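Local coordinates for long form salivary protein D7L (Phlebotomus duboscqi, PDB 6MT7) that binds cysteinyl leukotrienes and a thromboxane A2 analogue in sand fly saliva, sequestering host mediators and inhibiting platelet aggregation during blood feeding, at residues Cys48-Leu53 with Asp99-Phe104; Gly88-Asp91 with Lys95-Tyr98. All coordinates share one frame; numbering follows the deposited sequence.

Both interactions use helix 94-106 of the odorant-binding-like fold, and their centres lie about 9 Å apart. In interaction 1 the helix meets W50 of helix 40-52, a residue of the pocket that holds the Triton fragment; in interaction 2 an earlier turn of the same helix meets the loop leading into it. Packing joins them at W50 and at K100. W50 CD1 packs 3.7 Å from I97 CG2, and the side chain of K100 runs back over the loop, with its CD 3.6 Å from T90 CG2. The pocket thus adjoins interaction 1 directly, whereas the side chain of I97 in interaction 2 stays about 7 Å from the ligand.

Interaction 1: residues Cys48-Leu53 with Asp99-Phe104; sequences CVWLHL and DKTINF. With TRT (fragment of triton X-100), chain C.
The indole of W50 reaches from helix 40-52 to helix 94-106 and meets T101 with its edge. Its NE1 points at T101 OG1, 3.4 Å away and near the plane of the ring, in a weak hydrogen bond whose N-H...O angle is 160°. T101 turns OG1 between its own backbone N and carbonyl carbon (chi1 54°), where the hydroxyl has its stronger partner one turn back, the carbonyl oxygen of I97. The methyl of the same residue lies along the indole rim, T101 CG2 being 3.5 Å from W50 NE1 and also close to CZ2, so the two side chains pass alongside, pointing opposite ways. Farther along the six-membered ring, W50 CH2 touches F104 CE2 at 4.2 Å, a looser apolar contact in which the phenyl is set obliquely. L63 of strand 62-63 packs against both W50 and T101, and F104 rests on I83 and I86 of helix 83-86.

The flat side of the indole serves the ligand. Methyl C7 of the Triton fragment stands 3.6 Å over the indole plane, nearer its margin than its middle, and methyl C3 lies over the benzo part, 3.5 Å from W50 CZ3. V49 and L53 of the segment 48-53 add aliphatic contacts: V49 CG1 approaches the phenyl carbon C10 of the ligand, while L53 CD1 packs 3.7 Å from C3. Y45 and Q19 hydrogen-bond the ligand elsewhere.

W50 therefore divides its surface by chemistry, its N-H edge turned to the hydroxyl of buried T101 and one face given to the branched alkyl end of the ligand. Being weak, the N-H...O bond probably adds only modestly to the packing that orients the indole, and the pocket wall here is essentially apolar, consistent with a protein that sequesters lipid mediators.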
# COMPACT_ATOMS: atom_id res chain seq x y z
N CYS A 48 -1.16 -7.24 6.82
CA CYS A 48 -0.33 -6.42 5.95
C CYS A 48 -1.18 -5.55 5.03
O CYS A 48 -0.89 -4.37 4.84
CB CYS A 48 0.60 -7.31 5.12
SG CYS A 48 1.71 -6.48 3.90
N VAL A 49 -2.24 -6.13 4.45
CA VAL A 49 -3.04 -5.37 3.49
C VAL A 49 -3.81 -4.26 4.21
O VAL A 49 -3.86 -3.12 3.73
CB VAL A 49 -3.98 -6.29 2.70
CG1 VAL A 49 -4.93 -5.46 1.83
CG2 VAL A 49 -3.18 -7.25 1.82
N TRP A 50 -4.42 -4.57 5.36
CA TRP A 50 -5.08 -3.52 6.13
C TRP A 50 -4.11 -2.38 6.41
O TRP A 50 -4.45 -1.20 6.25
CB TRP A 50 -5.63 -4.05 7.45
CG TRP A 50 -6.90 -4.83 7.41
CD1 TRP A 50 -7.07 -6.12 7.84
CD2 TRP A 50 -8.19 -4.37 7.00
NE1 TRP A 50 -8.38 -6.50 7.69
CE2 TRP A 50 -9.09 -5.44 7.18
CE3 TRP A 50 -8.68 -3.16 6.49
CZ2 TRP A 50 -10.45 -5.34 6.86
CZ3 TRP A 50 -10.03 -3.07 6.16
CH2 TRP A 50 -10.90 -4.15 6.36
N LEU A 51 -2.89 -2.72 6.82
CA LEU A 51 -1.88 -1.71 7.13
C LEU A 51 -1.50 -0.92 5.88
O LEU A 51 -1.43 0.31 5.91
CB LEU A 51 -0.64 -2.39 7.74
CG LEU A 51 0.61 -1.54 7.97
CD1 LEU A 51 0.37 -0.50 9.04
CD2 LEU A 51 1.80 -2.44 8.34
N HIS A 52 -1.24 -1.62 4.78
CA HIS A 52 -0.74 -0.95 3.59
C HIS A 52 -1.82 -0.18 2.84
O HIS A 52 -1.49 0.66 1.99
CB HIS A 52 -0.05 -1.97 2.67
CG HIS A 52 1.32 -2.35 3.15
ND1 HIS A 52 1.52 -3.06 4.31
CD2 HIS A 52 2.55 -2.09 2.65
CE1 HIS A 52 2.82 -3.22 4.50
NE2 HIS A 52 3.46 -2.65 3.50
N LEU A 53 -3.10 -0.45 3.13
CA LEU A 53 -4.19 0.39 2.65
C LEU A 53 -4.36 1.67 3.45
O LEU A 53 -5.15 2.53 3.05
CB LEU A 53 -5.51 -0.39 2.68
CG LEU A 53 -5.69 -1.50 1.64
CD1 LEU A 53 -6.90 -2.36 1.98
CD2 LEU A 53 -5.84 -0.89 0.25
N ASP A 99 -9.08 -12.74 12.63
CA ASP A 99 -10.32 -13.24 13.22
C ASP A 99 -11.38 -12.15 13.29
O ASP A 99 -12.58 -12.45 13.19
CB ASP A 99 -10.07 -13.79 14.63
CG ASP A 99 -9.31 -15.11 14.61
OD1 ASP A 99 -9.20 -15.76 13.55
OD2 ASP A 99 -8.82 -15.51 15.69
N LYS A 100 -10.96 -10.91 13.50
CA LYS A 100 -11.91 -9.82 13.58
C LYS A 100 -12.46 -9.43 12.22
O LYS A 100 -13.55 -8.85 12.15
CB LYS A 100 -11.27 -8.61 14.25
CG LYS A 100 -11.33 -8.71 15.78
CD LYS A 100 -10.61 -7.55 16.45
CE LYS A 100 -11.42 -6.27 16.38
NZ LYS A 100 -12.34 -6.13 17.54
N THR A 101 -11.77 -9.78 11.13
CA THR A 101 -12.22 -9.31 9.83
C THR A 101 -12.62 -10.41 8.86
O THR A 101 -13.16 -10.08 7.80
CB THR A 101 -11.14 -8.43 9.18
OG1 THR A 101 -9.89 -9.12 9.15
CG2 THR A 101 -10.94 -7.19 10.00
N ILE A 102 -12.43 -11.69 9.18
CA ILE A 102 -12.61 -12.71 8.14
C ILE A 102 -14.09 -12.86 7.79
O ILE A 102 -14.44 -13.02 6.61
CB ILE A 102 -11.96 -14.05 8.56
CG1 ILE A 102 -12.04 -15.09 7.43
CG2 ILE A 102 -12.59 -14.58 9.84
CD1 ILE A 102 -11.54 -14.60 6.06
N ASN A 103 -14.99 -12.80 8.77
CA ASN A 103 -16.42 -12.89 8.44
C ASN A 103 -16.88 -11.65 7.69
O ASN A 103 -17.72 -11.74 6.78
CB ASN A 103 -17.26 -13.07 9.71
CG ASN A 103 -17.24 -14.49 10.21
OD1 ASN A 103 -17.02 -15.43 9.44
ND2 ASN A 103 -17.48 -14.66 11.50
N PHE A 104 -16.38 -10.47 8.07
CA PHE A 104 -16.67 -9.26 7.32
C PHE A 104 -16.26 -9.41 5.86
O PHE A 104 -17.01 -9.04 4.95
CB PHE A 104 -15.94 -8.09 7.99
CG PHE A 104 -16.01 -6.80 7.23
CD1 PHE A 104 -17.16 -6.03 7.25
CD2 PHE A 104 -14.91 -6.32 6.55
CE1 PHE A 104 -17.21 -4.82 6.58
CE2 PHE A 104 -14.96 -5.12 5.87
CZ PHE A 104 -16.10 -4.38 5.89
C25 TRT C . -1.36 -11.01 -10.30
O24 TRT C . -2.18 -10.06 -9.62
C23 TRT C . -2.95 -10.62 -8.56
C22 TRT C . -3.46 -9.46 -7.71
O21 TRT C . -4.41 -9.88 -6.73
C20 TRT C . -4.88 -8.73 -6.05
C19 TRT C . -6.03 -9.11 -5.13
O18 TRT C . -5.49 -9.54 -3.87
C17 TRT C . -6.11 -10.74 -3.48
C16 TRT C . -7.09 -10.49 -2.35
O15 TRT C . -6.41 -10.40 -1.09
C12 TRT C . -7.03 -9.77 -0.03
C13 TRT C . -8.42 -9.71 0.03
C14 TRT C . -9.05 -9.08 1.11
C11 TRT C . -6.28 -9.19 0.98
C10 TRT C . -6.91 -8.56 2.05
C9 TRT C . -8.29 -8.49 2.12
C6 TRT C . -8.93 -7.80 3.29
C8 TRT C . -9.41 -8.89 4.23
C7 TRT C . -7.88 -6.98 4.03
C5 TRT C . -10.16 -6.97 2.83
C1 TRT C . -10.04 -5.65 2.04
C2 TRT C . -9.00 -5.63 0.93
C4 TRT C . -11.40 -5.41 1.39
C3 TRT C . -9.80 -4.44 2.92

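Interaction 2: residues Gly88-Asp91 with Lys95-Tyr98; sequences GPTD and KDIY
T90 and D91 fold back against D96, whose carboxylate is directed at their backbone. D96 OD2 accepts the amide N-H of D91 at 2.9 Å, on its anti side and 16° out of the carboxylate plane. The same oxygen lies 3.2 Å from T90 CA, so this one atom meets both loop residues. With CG anti to its backbone N (chi1 -158°), D96 extends outward to the loop. The branches of T90 also bear on I97: both OG1 and CG2 approach I97 CG1 at 3.8 Å, the hydroxyl being held by the carbonyl oxygen of K61 and the amide of G92.

The solvent side is the carboxylate of D91, an exposed residue, although its OD1 still comes to 3.1 Å from D96 CB. The two carboxylate planes are 49° apart, and D91 OD1 lies within 3.5 Å of D96 OD2, a like-charge approach that probably costs some energy. The hydrogen bond of D91 OD1 with T93 OG1 probably offsets part of this.

The loop after helix 83-86 is thus fastened to the first turn of helix 94-106, with Y56 of strand 56-57 against T90 and I97, and K47 of helix 40-52 packing on I97.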
# COMPACT_ATOMS: atom_id res chain seq x y z
N GLY A 88 -12.88 -1.87 17.24
CA GLY A 88 -12.32 -2.01 18.56
C GLY A 88 -10.90 -2.53 18.55
O GLY A 88 -10.39 -3.01 17.54
N PRO A 89 -10.23 -2.46 19.71
CA PRO A 89 -8.80 -2.79 19.74
C PRO A 89 -8.54 -4.27 19.52
O PRO A 89 -9.29 -5.14 19.97
CB PRO A 89 -8.38 -2.36 21.15
CG PRO A 89 -9.64 -2.43 21.95
CD PRO A 89 -10.74 -2.03 21.02
N THR A 90 -7.48 -4.56 18.77
CA THR A 90 -6.94 -5.90 18.66
C THR A 90 -5.76 -6.04 19.61
O THR A 90 -5.29 -5.06 20.20
CB THR A 90 -6.51 -6.23 17.23
OG1 THR A 90 -5.25 -5.61 16.96
CG2 THR A 90 -7.54 -5.75 16.22
N ASP A 91 -5.26 -7.26 19.75
CA ASP A 91 -4.05 -7.47 20.51
C ASP A 91 -2.79 -7.33 19.66
O ASP A 91 -1.71 -7.67 20.12
CB ASP A 91 -4.07 -8.83 21.21
CG ASP A 91 -4.10 -10.01 20.25
OD1 ASP A 91 -3.82 -9.81 19.05
OD2 ASP A 91 -4.39 -11.14 20.70
N LYS A 95 -3.26 -12.98 13.84
CA LYS A 95 -4.40 -13.86 14.10
C LYS A 95 -5.62 -13.07 14.57
O LYS A 95 -6.73 -13.31 14.10
CB LYS A 95 -4.01 -14.92 15.12
CG LYS A 95 -5.18 -15.69 15.69
CD LYS A 95 -5.58 -16.84 14.81
CE LYS A 95 -6.21 -17.97 15.64
NZ LYS A 95 -7.52 -17.56 16.23
N ASP A 96 -5.42 -12.11 15.48
CA ASP A 96 -6.56 -11.35 16.00
C ASP A 96 -7.17 -10.46 14.92
O ASP A 96 -8.39 -10.35 14.80
CB ASP A 96 -6.14 -10.52 17.20
CG ASP A 96 -7.30 -10.14 18.11
OD1 ASP A 96 -8.27 -10.93 18.20
OD2 ASP A 96 -7.23 -9.07 18.74
N ILE A 97 -6.32 -9.82 14.12
CA ILE A 97 -6.85 -8.95 13.07
C ILE A 97 -7.59 -9.77 12.02
O ILE A 97 -8.66 -9.37 11.54
CB ILE A 97 -5.71 -8.11 12.47
CG1 ILE A 97 -5.24 -7.09 13.50
CG2 ILE A 97 -6.18 -7.42 11.19
CD1 ILE A 97 -3.90 -6.49 13.19
N TYR A 98 -7.04 -10.94 11.68
CA TYR A 98 -7.74 -11.86 10.78
C TYR A 98 -9.08 -12.29 11.37
O TYR A 98 -10.11 -12.24 10.69
CB TYR A 98 -6.85 -13.07 10.50
CG TYR A 98 -7.48 -14.14 9.64
CD1 TYR A 98 -8.20 -15.19 10.22
CD2 TYR A 98 -7.35 -14.12 8.26
CE1 TYR A 98 -8.78 -16.18 9.45
CE2 TYR A 98 -7.93 -15.12 7.47
CZ TYR A 98 -8.63 -16.15 8.07
OH TYR A 98 -9.22 -17.14 7.34